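PDB 2IIZ: melanin biosynthesis protein TyrA, putative from Shewanella oneidensis, which binds heme b and, as a member of the dye-decolorizing (DyP-type) peroxidase family, probably acts as a heme peroxidase. Local coordinates for residues Q46-L51 / G62-G67; D53-S58 / H116-E121; N69-L74 / E81-F86; L103-R108 / N120-M125. All blocks are in the same frame, centred on the assembly; numbering follows the deposited sequence.

Interaction 1: residues Q46-L51 / G62-G67; sequences QYIYEL and GFVAIG
The carbonyl oxygen of Ile48 and the amide of Gly62 meet through one water: it donates to Ile48 O at 2.8 Å and accepts a weak bond from Gly62 N at 3.2 Å. Ile48 belongs to helix 34-54 and Gly62 to the start of strand 61-67, so the water links backbone to backbone where the CA atoms of the two segments are nearest. No direct hydrogen bond joins the segments, and the rest of the contact is apolar. Ile48 carries it with two branches. CG2, anti to the backbone N, lies against the peptide that follows Gly62, 3.3 Å from Gly62 C; with no side chain on the glycine, the methyl comes right down on the main chain. The other branch runs through CG1, beside the backbone N (chi1 -72°), and extends to place CD1 3.5 Å from Val64 CG2, the two side chains crossing at about a right angle. Phe63, between the two strand partners, turns its CB away from the helix and stacks its ring on His106 of strand 103-109. Ile48 also touches Ile122 of helix 112-125, one of several points where the two helices meet. The axes of the two short segments run nearly antiparallel, at 165° and 7.8 Å. A helix laid on an antiparallel sheet in this way is characteristic of the ferredoxin-like alpha+beta fold of the DyP-type peroxidases.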
loop_
_atom_site.group_PDB
_atom_site.type_symbol
_atom_site.label_atom_id
_atom_site.label_comp_id
_atom_site.label_asym_id
_atom_site.label_seq_id
_atom_site.Cartn_x
_atom_site.Cartn_y
_atom_site.Cartn_z
ATOM N N GLN A 46 17.313 5.198 -17.482
ATOM C CA GLN A 46 16.825 6.002 -18.583
ATOM C C GLN A 46 15.311 6.073 -18.589
ATOM O O GLN A 46 14.735 7.148 -18.717
ATOM C CB GLN A 46 17.275 5.356 -19.875
ATOM C CG GLN A 46 16.986 6.151 -21.126
ATOM C CD GLN A 46 17.419 5.390 -22.352
ATOM O OE1 GLN A 46 18.319 5.818 -23.073
ATOM N NE2 GLN A 46 16.776 4.235 -22.594
ATOM N N TYR A 47 14.683 4.909 -18.459
ATOM C CA TYR A 47 13.232 4.774 -18.456
ATOM C C TYR A 47 12.650 5.650 -17.362
ATOM O O TYR A 47 11.749 6.438 -17.619
ATOM C CB TYR A 47 12.904 3.292 -18.253
ATOM C CG TYR A 47 11.464 2.886 -18.062
ATOM C CD1 TYR A 47 10.495 3.135 -19.028
ATOM C CD2 TYR A 47 11.075 2.213 -16.897
ATOM C CE1 TYR A 47 9.161 2.732 -18.820
ATOM C CE2 TYR A 47 9.770 1.815 -16.684
ATOM C CZ TYR A 47 8.814 2.069 -17.634
ATOM O OH TYR A 47 7.521 1.648 -17.368
ATOM N N ILE A 48 13.185 5.510 -16.151
ATOM C CA ILE A 48 12.769 6.318 -15.006
ATOM C C ILE A 48 12.843 7.828 -15.260
ATOM O O ILE A 48 11.994 8.600 -14.790
ATOM C CB ILE A 48 13.603 5.966 -13.745
ATOM C CG1 ILE A 48 13.189 4.592 -13.230
ATOM C CG2 ILE A 48 13.384 6.997 -12.628
ATOM C CD1 ILE A 48 14.037 4.051 -12.072
ATOM N N TYR A 49 13.862 8.238 -15.998
ATOM C CA TYR A 49 14.046 9.644 -16.382
ATOM C C TYR A 49 12.961 10.044 -17.356
ATOM O O TYR A 49 12.223 10.992 -17.130
ATOM C CB TYR A 49 15.424 9.788 -17.025
ATOM C CG TYR A 49 15.930 11.174 -17.307
ATOM C CD1 TYR A 49 15.648 11.813 -18.509
ATOM C CD2 TYR A 49 16.723 11.844 -16.374
ATOM C CE1 TYR A 49 16.139 13.104 -18.773
ATOM C CE2 TYR A 49 17.219 13.128 -16.626
ATOM C CZ TYR A 49 16.924 13.750 -17.821
ATOM O OH TYR A 49 17.419 15.015 -18.046
ATOM N N GLU A 50 12.872 9.298 -18.445
ATOM C CA GLU A 50 11.870 9.518 -19.486
ATOM C C GLU A 50 10.424 9.609 -18.949
ATOM O O GLU A 50 9.586 10.324 -19.522
ATOM C CB GLU A 50 11.989 8.395 -20.533
ATOM C CG GLU A 50 13.305 8.487 -21.352
ATOM C CD GLU A 50 13.551 7.310 -22.306
ATOM O OE1 GLU A 50 12.958 6.217 -22.133
ATOM O OE2 GLU A 50 14.358 7.489 -23.248
ATOM N N LEU A 51 10.148 8.887 -17.859
ATOM C CA LEU A 51 8.802 8.815 -17.261
ATOM C C LEU A 51 8.372 10.096 -16.546
ATOM O O LEU A 51 7.162 10.319 -16.319
ATOM C CB LEU A 51 8.729 7.651 -16.262
ATOM C CG LEU A 51 8.716 6.245 -16.850
ATOM C CD1 LEU A 51 8.839 5.234 -15.752
ATOM C CD2 LEU A 51 7.448 6.016 -17.600
ATOM N N GLY A 62 11.891 9.598 -9.964
ATOM C CA GLY A 62 12.526 8.386 -9.491
ATOM C C GLY A 62 14.040 8.355 -9.658
ATOM O O GLY A 62 14.626 9.180 -10.358
ATOM N N PHE A 63 14.665 7.389 -8.996
ATOM C CA PHE A 63 16.063 7.134 -9.202
ATOM C C PHE A 63 16.427 5.689 -8.921
ATOM O O PHE A 63 15.722 5.004 -8.191
ATOM C CB PHE A 63 16.952 8.142 -8.429
ATOM C CG PHE A 63 16.934 8.001 -6.936
ATOM C CD1 PHE A 63 17.598 6.962 -6.300
ATOM C CD2 PHE A 63 16.273 8.927 -6.156
ATOM C CE1 PHE A 63 17.585 6.845 -4.897
ATOM C CE2 PHE A 63 16.261 8.809 -4.776
ATOM C CZ PHE A 63 16.922 7.762 -4.154
ATOM N N VAL A 64 17.527 5.249 -9.533
ATOM C CA VAL A 64 18.222 4.005 -9.206
ATOM C C VAL A 64 19.564 4.318 -8.550
ATOM O O VAL A 64 20.369 5.080 -9.106
ATOM C CB VAL A 64 18.554 3.164 -10.446
ATOM C CG1 VAL A 64 18.964 1.740 -10.035
ATOM C CG2 VAL A 64 17.364 3.104 -11.379
ATOM N N ALA A 65 19.783 3.716 -7.379
ATOM C CA ALA A 65 21.031 3.822 -6.626
ATOM C C ALA A 65 21.577 2.442 -6.336
ATOM O O ALA A 65 20.845 1.451 -6.383
ATOM C CB ALA A 65 20.812 4.552 -5.339
ATOM N N ILE A 66 22.870 2.413 -6.026
ATOM C CA ILE A 66 23.690 1.203 -6.018
ATOM C C ILE A 66 24.395 1.022 -4.664
ATOM O O ILE A 66 25.010 1.953 -4.162
ATOM C CB ILE A 66 24.736 1.318 -7.146
ATOM C CG1 ILE A 66 24.025 1.242 -8.501
ATOM C CG2 ILE A 66 25.799 0.237 -7.051
ATOM C CD1 ILE A 66 24.726 2.004 -9.543
ATOM N N GLY A 67 24.311 -0.172 -4.082
ATOM C CA GLY A 67 24.775 -0.378 -2.709
ATOM C C GLY A 67 26.277 -0.195 -2.540
ATOM O O GLY A 67 27.054 -0.482 -3.452
HETATM O O HOH W 1 12.744 10.536 -12.852
#

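Interaction 2: residues D53-S58 / H116-E121; sequences DQYSDS and HLVANE
Tyr55, in the turn that follows helix 34-54, reaches Leu117 and Val118 of helix 112-125, beside the place where these two helices cover the sheet in the N-terminal ferredoxin-like half of a DyP-type peroxidase. All contact between the segments is by van der Waals packing. CG of Tyr55 lies anti to the carbonyl carbon (chi1 -63°), CB points to the helix, and the ring approaches two successive residues: CE2 comes obliquely to Val118 CG2 at 4.4 Å, a loose touch. Round about, Phe60 and Ile114 also touch the Tyr55 side chain, and Phe60 packs on Val118 as well. Polar bonding belongs to another side of helix 112-125, where His116 NE2 bonds Gln254 OE1 and Asn120 OD1 bonds Gln254 NE2 of the second subunit; Leu117 packs on Phe141 of that subunit. At the far end of the tyrosine, its side chain crosses that of Leu117 at about a right angle, the OH oxygen 3.9 Å from Leu117 CD2.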
loop_
_atom_site.group_PDB
_atom_site.type_symbol
_atom_site.label_atom_id
_atom_site.label_comp_id
_atom_site.label_asym_id
_atom_site.label_seq_id
_atom_site.Cartn_x
_atom_site.Cartn_y
_atom_site.Cartn_z
ATOM N N ASP A 53 8.689 13.103 -17.891
ATOM C CA ASP A 53 7.922 13.755 -18.941
ATOM C C ASP A 53 6.607 12.983 -19.266
ATOM O O ASP A 53 5.533 13.585 -19.353
ATOM C CB ASP A 53 8.777 13.900 -20.191
ATOM C CG ASP A 53 9.956 14.868 -20.006
ATOM O OD1 ASP A 53 9.787 15.970 -19.439
ATOM O OD2 ASP A 53 11.073 14.524 -20.443
ATOM N N GLN A 54 6.682 11.667 -19.452
ATOM C CA GLN A 54 5.486 10.906 -19.830
ATOM C C GLN A 54 4.358 11.121 -18.811
ATOM O O GLN A 54 3.193 11.301 -19.189
ATOM C CB GLN A 54 5.794 9.411 -19.943
ATOM C CG GLN A 54 4.616 8.590 -20.487
ATOM C CD GLN A 54 4.967 7.127 -20.717
ATOM O OE1 GLN A 54 6.131 6.743 -20.683
ATOM N NE2 GLN A 54 3.952 6.303 -20.949
ATOM N N TYR A 55 4.728 11.101 -17.530
ATOM C CA TYR A 55 3.769 11.229 -16.434
ATOM C C TYR A 55 3.985 12.544 -15.698
ATOM O O TYR A 55 4.061 12.577 -14.479
ATOM C CB TYR A 55 3.886 10.031 -15.475
ATOM C CG TYR A 55 3.542 8.686 -16.120
ATOM C CD1 TYR A 55 2.290 8.460 -16.689
ATOM C CD2 TYR A 55 4.461 7.645 -16.155
ATOM C CE1 TYR A 55 1.965 7.223 -17.284
ATOM C CE2 TYR A 55 4.142 6.411 -16.746
ATOM C CZ TYR A 55 2.900 6.204 -17.308
ATOM O OH TYR A 55 2.606 4.968 -17.892
ATOM N N SER A 56 4.090 13.633 -16.450
ATOM C CA SER A 56 4.248 14.971 -15.858
ATOM C C SER A 56 2.964 15.353 -15.150
ATOM O O SER A 56 2.971 16.010 -14.108
ATOM C CB SER A 56 4.570 16.014 -16.922
ATOM O OG SER A 56 3.506 16.149 -17.849
ATOM N N ASP A 57 1.864 14.915 -15.728
ATOM C CA ASP A 57 0.549 15.155 -15.183
ATOM C C ASP A 57 0.458 14.770 -13.700
ATOM O O ASP A 57 -0.288 15.390 -12.944
ATOM C CB ASP A 57 -0.493 14.380 -16.014
ATOM C CG ASP A 57 -1.885 14.970 -15.910
ATOM O OD1 ASP A 57 -2.070 15.906 -15.097
ATOM O OD2 ASP A 57 -2.794 14.497 -16.644
ATOM N N SER A 58 1.219 13.754 -13.286
ATOM C CA SER A 58 1.176 13.267 -11.899
ATOM C C SER A 58 2.549 13.336 -11.249
ATOM O O SER A 58 2.865 12.533 -10.379
ATOM C CB SER A 58 0.654 11.833 -11.875
ATOM O OG SER A 58 1.600 10.926 -12.419
ATOM N N HIS A 116 2.474 1.379 -9.339
ATOM C CA HIS A 116 2.283 -0.056 -9.376
ATOM C C HIS A 116 2.710 -0.531 -10.747
ATOM O O HIS A 116 3.468 -1.477 -10.862
ATOM C CB HIS A 116 0.839 -0.419 -9.109
ATOM C CG HIS A 116 0.617 -1.883 -8.910
ATOM N ND1 HIS A 116 0.719 -2.489 -7.677
ATOM C CD2 HIS A 116 0.295 -2.861 -9.790
ATOM C CE1 HIS A 116 0.470 -3.780 -7.808
ATOM N NE2 HIS A 116 0.209 -4.030 -9.079
ATOM N N LEU A 117 2.222 0.146 -11.785
ATOM C CA LEU A 117 2.535 -0.214 -13.167
ATOM C C LEU A 117 4.044 -0.138 -13.422
ATOM O O LEU A 117 4.658 -1.076 -13.948
ATOM C CB LEU A 117 1.770 0.717 -14.107
ATOM C CG LEU A 117 1.916 0.570 -15.630
ATOM C CD1 LEU A 117 0.615 0.933 -16.323
ATOM C CD2 LEU A 117 3.027 1.432 -16.199
ATOM N N VAL A 118 4.648 0.984 -13.044
ATOM C CA VAL A 118 6.065 1.191 -13.296
ATOM C C VAL A 118 6.935 0.167 -12.592
ATOM O O VAL A 118 7.845 -0.376 -13.211
ATOM C CB VAL A 118 6.485 2.617 -12.925
ATOM C CG1 VAL A 118 7.987 2.745 -12.832
ATOM C CG2 VAL A 118 5.928 3.586 -13.958
ATOM N N ALA A 119 6.656 -0.085 -11.309
ATOM C CA ALA A 119 7.326 -1.130 -10.524
ATOM C C ALA A 119 7.257 -2.499 -11.206
ATOM O O ALA A 119 8.270 -3.148 -11.433
ATOM C CB ALA A 119 6.693 -1.231 -9.109
ATOM N N ASN A 120 6.045 -2.941 -11.522
ATOM C CA ASN A 120 5.876 -4.169 -12.287
ATOM C C ASN A 120 6.837 -4.098 -13.482
ATOM O O ASN A 120 7.638 -5.010 -13.699
ATOM C CB ASN A 120 4.416 -4.351 -12.760
ATOM C CG ASN A 120 3.484 -4.930 -11.677
ATOM O OD1 ASN A 120 3.915 -5.531 -10.696
ATOM N ND2 ASN A 120 2.184 -4.749 -11.878
ATOM N N GLU A 121 6.771 -3.011 -14.250
ATOM C CA GLU A 121 7.612 -2.907 -15.448
ATOM C C GLU A 121 9.103 -3.014 -15.145
ATOM O O GLU A 121 9.827 -3.748 -15.816
ATOM C CB GLU A 121 7.309 -1.643 -16.262
ATOM C CG GLU A 121 6.485 -1.937 -17.526
ATOM C CD GLU A 121 7.156 -2.999 -18.426
ATOM O OE1 GLU A 121 8.415 -3.054 -18.456
ATOM O OE2 GLU A 121 6.432 -3.774 -19.095
#

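Interaction 3: residues N69-L74 / E81-F86; sequences NYWDSL and EMLKPF
Helix 71-74 and the irregular chain that leads from it to strand 89-91 fold back on each other here, with Trp71 meeting Leu83 and Asn69 meeting Pro85. CD2 of Leu83 lies against the CB-CG bond of Trp71, 3.9 Å from Trp71 CB and 4.0 Å from Trp71 CG; it approaches the ring obliquely. Leu83 CG is anti to its own backbone N (chi1 -177°), which brings CD2 to Trp71. The indole is fixed at its polar end, as Trp71 NE1 hydrogen-bonds Ser78 O in the chain between the segments, and Asp72 OD2 forms a salt bridge with Arg79 in the same connection. Nearer the surface, Asn69 turns the carbonyl oxygen of its amide to the proline ring: OD1 lies 3.5 Å from Pro85 CG and 3.9 Å from Pro85 CB, the two side chains crossing at about a right angle. No hydrogen bond spans the segments. Other ties lead outward: Lys84 O accepts a bond from Ser298 OG, and Leu83 packs on Tyr180 of strand 179-188. The result is a short helix and an irregular connection, held by a buried Trp-Leu contact, between strands 61-67 and 89-91 of the N-terminal alpha+beta domain.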
loop_
_atom_site.group_PDB
_atom_site.type_symbol
_atom_site.label_atom_id
_atom_site.label_comp_id
_atom_site.label_asym_id
_atom_site.label_seq_id
_atom_site.Cartn_x
_atom_site.Cartn_y
_atom_site.Cartn_z
ATOM N N ASN A 69 28.426 -1.850 -0.769
ATOM C CA ASN A 69 29.145 -3.130 -0.759
ATOM C C ASN A 69 29.107 -3.903 -2.092
ATOM O O ASN A 69 29.703 -4.971 -2.211
ATOM C CB ASN A 69 28.608 -4.014 0.384
ATOM C CG ASN A 69 29.213 -3.657 1.732
ATOM O OD1 ASN A 69 30.006 -2.718 1.838
ATOM N ND2 ASN A 69 28.843 -4.405 2.769
ATOM N N TYR A 70 28.404 -3.366 -3.082
ATOM C CA TYR A 70 28.322 -3.993 -4.400
ATOM C C TYR A 70 28.904 -3.134 -5.514
ATOM O O TYR A 70 29.099 -3.620 -6.627
ATOM C CB TYR A 70 26.865 -4.283 -4.709
ATOM C CG TYR A 70 26.651 -5.120 -5.930
ATOM C CD1 TYR A 70 27.160 -6.411 -6.004
ATOM C CD2 TYR A 70 25.935 -4.625 -7.014
ATOM C CE1 TYR A 70 26.963 -7.190 -7.131
ATOM C CE2 TYR A 70 25.733 -5.392 -8.140
ATOM C CZ TYR A 70 26.248 -6.672 -8.197
ATOM O OH TYR A 70 26.045 -7.436 -9.317
ATOM N N TRP A 71 29.176 -1.858 -5.229
ATOM C CA TRP A 71 29.737 -0.954 -6.238
ATOM C C TRP A 71 30.873 -1.620 -7.013
ATOM O O TRP A 71 30.888 -1.584 -8.239
ATOM C CB TRP A 71 30.251 0.358 -5.618
ATOM C CG TRP A 71 30.728 1.317 -6.670
ATOM C CD1 TRP A 71 32.006 1.451 -7.155
ATOM C CD2 TRP A 71 29.927 2.270 -7.380
ATOM N NE1 TRP A 71 32.042 2.430 -8.113
ATOM C CE2 TRP A 71 30.777 2.947 -8.269
ATOM C CE3 TRP A 71 28.563 2.620 -7.343
ATOM C CZ2 TRP A 71 30.315 3.953 -9.119
ATOM C CZ3 TRP A 71 28.103 3.626 -8.195
ATOM C CH2 TRP A 71 28.979 4.275 -9.064
ATOM N N ASP A 72 31.810 -2.223 -6.289
ATOM C CA ASP A 72 33.041 -2.752 -6.906
ATOM C C ASP A 72 32.911 -4.052 -7.712
ATOM O O ASP A 72 33.820 -4.417 -8.448
ATOM C CB ASP A 72 34.122 -2.889 -5.839
ATOM C CG ASP A 72 34.592 -1.547 -5.337
ATOM O OD1 ASP A 72 34.492 -0.565 -6.103
ATOM O OD2 ASP A 72 35.055 -1.468 -4.185
ATOM N N SER A 73 31.789 -4.740 -7.571
ATOM C CA SER A 73 31.460 -5.856 -8.444
ATOM C C SER A 73 30.943 -5.320 -9.780
ATOM O O SER A 73 31.271 -5.850 -10.839
ATOM C CB SER A 73 30.401 -6.735 -7.780
ATOM O OG SER A 73 30.852 -7.197 -6.515
ATOM N N LEU A 74 30.135 -4.263 -9.711
ATOM C CA LEU A 74 29.541 -3.625 -10.888
ATOM C C LEU A 74 30.432 -2.609 -11.571
ATOM O O LEU A 74 30.455 -2.553 -12.794
ATOM C CB LEU A 74 28.259 -2.883 -10.511
ATOM C CG LEU A 74 26.902 -3.533 -10.755
ATOM C CD1 LEU A 74 25.820 -2.499 -10.456
ATOM C CD2 LEU A 74 26.750 -4.076 -12.166
ATOM N N GLU A 81 34.482 9.106 -4.441
ATOM C CA GLU A 81 35.578 9.353 -3.509
ATOM C C GLU A 81 35.293 8.830 -2.094
ATOM O O GLU A 81 36.128 8.157 -1.490
ATOM C CB GLU A 81 35.872 10.861 -3.458
ATOM C CG GLU A 81 37.077 11.238 -2.592
ATOM C CD GLU A 81 37.305 12.743 -2.483
ATOM O OE1 GLU A 81 36.325 13.530 -2.528
ATOM O OE2 GLU A 81 38.490 13.132 -2.349
HETATM N N MSE A 82 34.108 9.139 -1.580
HETATM C CA MSE A 82 33.807 8.928 -0.163
HETATM C C MSE A 82 32.908 7.732 0.142
HETATM O O MSE A 82 32.494 7.551 1.284
HETATM C CB MSE A 82 33.181 10.198 0.407
HETATM C CG MSE A 82 34.067 11.418 0.212
HETATM SE SE MSE A 82 33.402 12.939 1.170
HETATM C CE MSE A 82 33.836 12.324 2.990
ATOM N N LEU A 83 32.615 6.912 -0.862
ATOM C CA LEU A 83 31.615 5.850 -0.711
ATOM C C LEU A 83 32.026 4.748 0.274
ATOM O O LEU A 83 33.129 4.204 0.197
ATOM C CB LEU A 83 31.289 5.226 -2.074
ATOM C CG LEU A 83 30.198 4.150 -2.090
ATOM C CD1 LEU A 83 28.890 4.714 -1.593
ATOM C CD2 LEU A 83 30.035 3.558 -3.479
ATOM N N LYS A 84 31.120 4.429 1.195
ATOM C CA LYS A 84 31.365 3.425 2.218
ATOM C C LYS A 84 30.056 2.872 2.804
ATOM O O LYS A 84 28.968 3.449 2.585
ATOM C CB LYS A 84 32.259 4.006 3.327
ATOM C CG LYS A 84 31.672 5.176 4.125
ATOM C CD LYS A 84 32.773 5.808 5.002
ATOM C CE LYS A 84 32.231 6.934 5.879
ATOM N N PRO A 85 30.163 1.749 3.554
ATOM C CA PRO A 85 28.968 1.094 4.089
ATOM C C PRO A 85 28.209 1.950 5.107
ATOM O O PRO A 85 28.697 2.994 5.531
ATOM C CB PRO A 85 29.513 -0.181 4.731
ATOM C CG PRO A 85 30.935 -0.342 4.182
ATOM C CD PRO A 85 31.404 1.035 3.931
ATOM N N PHE A 86 27.017 1.507 5.481
ATOM C CA PHE A 86 26.215 2.251 6.423
ATOM C C PHE A 86 26.999 2.302 7.708
ATOM O O PHE A 86 27.615 1.303 8.096
ATOM C CB PHE A 86 24.852 1.597 6.650
ATOM C CG PHE A 86 23.943 2.376 7.573
ATOM C CD1 PHE A 86 23.144 3.402 7.079
ATOM C CD2 PHE A 86 23.888 2.079 8.938
ATOM C CE1 PHE A 86 22.301 4.124 7.933
ATOM C CE2 PHE A 86 23.047 2.793 9.804
ATOM C CZ PHE A 86 22.252 3.812 9.308
#

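Interaction 4: residues L103-R108 / N120-M125; sequences LFVHLR and NEISQM
Ile122 of helix 112-125 meets Val105 and Leu107 of strand 103-109, a helix-on-sheet contact of the ferredoxin-like fold of DyP-type peroxidases. In the first shell a single methyl, Ile122 CD1, does the touching. It reaches Leu107 tip to tip, 4.0 Å from Leu107 CD2 and 4.1 Å from Leu107 CD1, so that it faces both branches of the leucine. The CG1 branch of Ile122 lies anti to the carbonyl carbon (chi1 -80°) and stretches out from there, which brings CD1 up to the strand. Val105 and Leu107, two positions apart, both direct their CB atoms at the helix, while His106 between them meets Tyr24 of strand 21-29. In the next shell the strand is held by its neighbours in the sheet: Val105 and Leu107 have backbone hydrogen bonds with Leu25 and Val23, and Phe104 with Ala65. Val118 and Leu115, earlier in the same helix, also pack on Leu107. Further out, Asn120 and Ser123 pack on Leu251 of the second subunit, so this helix lies between the sheet and the dimer partner. Back at the strand, Val105 CG1 completes the apolar contact, 4.2 Å from Ile122 CD1.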
loop_
_atom_site.group_PDB
_atom_site.type_symbol
_atom_site.label_atom_id
_atom_site.label_comp_id
_atom_site.label_asym_id
_atom_site.label_seq_id
_atom_site.Cartn_x
_atom_site.Cartn_y
_atom_site.Cartn_z
ATOM N N LEU A 103 21.027 -3.067 -4.880
ATOM C CA LEU A 103 20.361 -2.037 -5.663
ATOM C C LEU A 103 19.096 -1.539 -4.992
ATOM O O LEU A 103 18.351 -2.310 -4.371
ATOM C CB LEU A 103 19.986 -2.570 -7.038
ATOM C CG LEU A 103 21.110 -2.991 -7.971
ATOM C CD1 LEU A 103 20.482 -3.661 -9.178
ATOM C CD2 LEU A 103 21.958 -1.799 -8.402
ATOM N N PHE A 104 18.876 -0.237 -5.146
ATOM C CA PHE A 104 17.712 0.449 -4.625
ATOM C C PHE A 104 17.069 1.211 -5.783
ATOM O O PHE A 104 17.742 1.971 -6.503
ATOM C CB PHE A 104 18.149 1.389 -3.502
ATOM C CG PHE A 104 17.041 2.244 -2.916
ATOM C CD1 PHE A 104 15.750 1.758 -2.755
ATOM C CD2 PHE A 104 17.309 3.541 -2.511
ATOM C CE1 PHE A 104 14.755 2.552 -2.213
ATOM C CE2 PHE A 104 16.324 4.331 -1.973
ATOM C CZ PHE A 104 15.037 3.830 -1.823
ATOM N N VAL A 105 15.764 0.986 -5.949
ATOM C CA VAL A 105 14.959 1.707 -6.906
ATOM C C VAL A 105 13.920 2.498 -6.124
ATOM O O VAL A 105 13.027 1.929 -5.456
ATOM C CB VAL A 105 14.258 0.754 -7.908
ATOM C CG1 VAL A 105 13.343 1.519 -8.828
ATOM C CG2 VAL A 105 15.276 -0.004 -8.732
ATOM N N HIS A 106 14.048 3.815 -6.228
ATOM C CA HIS A 106 13.215 4.768 -5.521
ATOM C C HIS A 106 12.272 5.408 -6.501
ATOM O O HIS A 106 12.715 6.129 -7.400
ATOM C CB HIS A 106 14.120 5.832 -4.955
ATOM C CG HIS A 106 13.411 6.924 -4.234
ATOM N ND1 HIS A 106 13.274 6.938 -2.862
ATOM C CD2 HIS A 106 12.817 8.046 -4.685
ATOM C CE1 HIS A 106 12.620 8.022 -2.499
ATOM N NE2 HIS A 106 12.329 8.713 -3.584
ATOM N N LEU A 107 10.976 5.148 -6.326
ATOM C CA LEU A 107 9.965 5.621 -7.276
ATOM C C LEU A 107 8.916 6.487 -6.617
ATOM O O LEU A 107 8.446 6.182 -5.515
ATOM C CB LEU A 107 9.269 4.445 -7.968
ATOM C CG LEU A 107 10.183 3.396 -8.588
ATOM C CD1 LEU A 107 9.361 2.246 -9.177
ATOM C CD2 LEU A 107 11.093 4.003 -9.644
ATOM N N ARG A 108 8.534 7.563 -7.304
ATOM C CA ARG A 108 7.571 8.517 -6.729
ATOM C C ARG A 108 6.552 9.076 -7.705
ATOM O O ARG A 108 6.832 9.200 -8.893
ATOM C CB ARG A 108 8.325 9.641 -6.020
ATOM C CG ARG A 108 8.321 9.412 -4.537
ATOM C CD ARG A 108 9.394 10.101 -3.836
ATOM N NE ARG A 108 9.243 11.539 -3.871
ATOM C CZ ARG A 108 9.866 12.379 -3.051
ATOM N NH1 ARG A 108 10.680 11.938 -2.099
ATOM N NH2 ARG A 108 9.663 13.672 -3.187
ATOM N N ASN A 120 6.045 -2.941 -11.522
ATOM C CA ASN A 120 5.876 -4.169 -12.287
ATOM C C ASN A 120 6.837 -4.098 -13.482
ATOM O O ASN A 120 7.638 -5.010 -13.699
ATOM C CB ASN A 120 4.416 -4.351 -12.760
ATOM C CG ASN A 120 3.484 -4.930 -11.677
ATOM O OD1 ASN A 120 3.915 -5.531 -10.696
ATOM N ND2 ASN A 120 2.184 -4.749 -11.878
ATOM N N GLU A 121 6.771 -3.011 -14.250
ATOM C CA GLU A 121 7.612 -2.907 -15.448
ATOM C C GLU A 121 9.103 -3.014 -15.145
ATOM O O GLU A 121 9.827 -3.748 -15.816
ATOM C CB GLU A 121 7.309 -1.643 -16.262
ATOM C CG GLU A 121 6.485 -1.937 -17.526
ATOM C CD GLU A 121 7.156 -2.999 -18.426
ATOM O OE1 GLU A 121 8.415 -3.054 -18.456
ATOM O OE2 GLU A 121 6.432 -3.774 -19.095
ATOM N N ILE A 122 9.564 -2.291 -14.137
ATOM C CA ILE A 122 10.979 -2.318 -13.800
ATOM C C ILE A 122 11.444 -3.709 -13.365
ATOM O O ILE A 122 12.534 -4.151 -13.735
ATOM C CB ILE A 122 11.314 -1.230 -12.756
ATOM C CG1 ILE A 122 11.444 0.105 -13.498
ATOM C CG2 ILE A 122 12.604 -1.540 -12.021
ATOM C CD1 ILE A 122 11.455 1.301 -12.626
ATOM N N SER A 123 10.613 -4.390 -12.586
ATOM C CA SER A 123 10.869 -5.771 -12.177
ATOM C C SER A 123 11.095 -6.701 -13.387
ATOM O O SER A 123 11.975 -7.575 -13.376
ATOM C CB SER A 123 9.686 -6.270 -11.339
ATOM O OG SER A 123 9.686 -7.671 -11.207
ATOM N N GLN A 124 10.295 -6.507 -14.428
ATOM C CA GLN A 124 10.427 -7.310 -15.625
ATOM C C GLN A 124 11.703 -6.945 -16.374
ATOM O O GLN A 124 12.297 -7.787 -17.043
ATOM C CB GLN A 124 9.210 -7.133 -16.517
ATOM C CG GLN A 124 7.960 -7.679 -15.879
ATOM C CD GLN A 124 6.764 -7.621 -16.799
ATOM O OE1 GLN A 124 6.845 -8.027 -17.962
ATOM N NE2 GLN A 124 5.633 -7.118 -16.282
HETATM N N MSE A 125 12.127 -5.693 -16.259
HETATM C CA MSE A 125 13.369 -5.276 -16.889
HETATM C C MSE A 125 14.579 -6.030 -16.314
HETATM O O MSE A 125 15.515 -6.334 -17.045
HETATM C CB MSE A 125 13.542 -3.751 -16.811
HETATM C CG MSE A 125 12.540 -3.018 -17.712
HETATM SE SE MSE A 125 12.568 -1.084 -17.586
HETATM C CE MSE A 125 13.972 -0.755 -18.779
#

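How the interactions relate
Interactions 1 and 4 are the buried pair: each lays a helix on one of two neighbouring strands, joined by probable backbone hydrogen bonds such as Phe63 N to His106 O. Interaction 2 shares helix 34-54 with interaction 1 and helix 112-125 with interaction 4, but is partly exposed; it touches interaction 1 where Leu51 CD1 packs on Val118 CG2 at 3.8 Å. Interaction 3 is far from interaction 2 (nearest atoms about 17 Å) but meets interaction 1, where Ile66 packs on Trp71. Interactions 2 and 4 also touch the second subunit, whereas 1 and 3 stay within the chain. Aliphatic packing dominates 1 and 4, with a water bridge in the former; 2 and 3 bring in aromatic side chains.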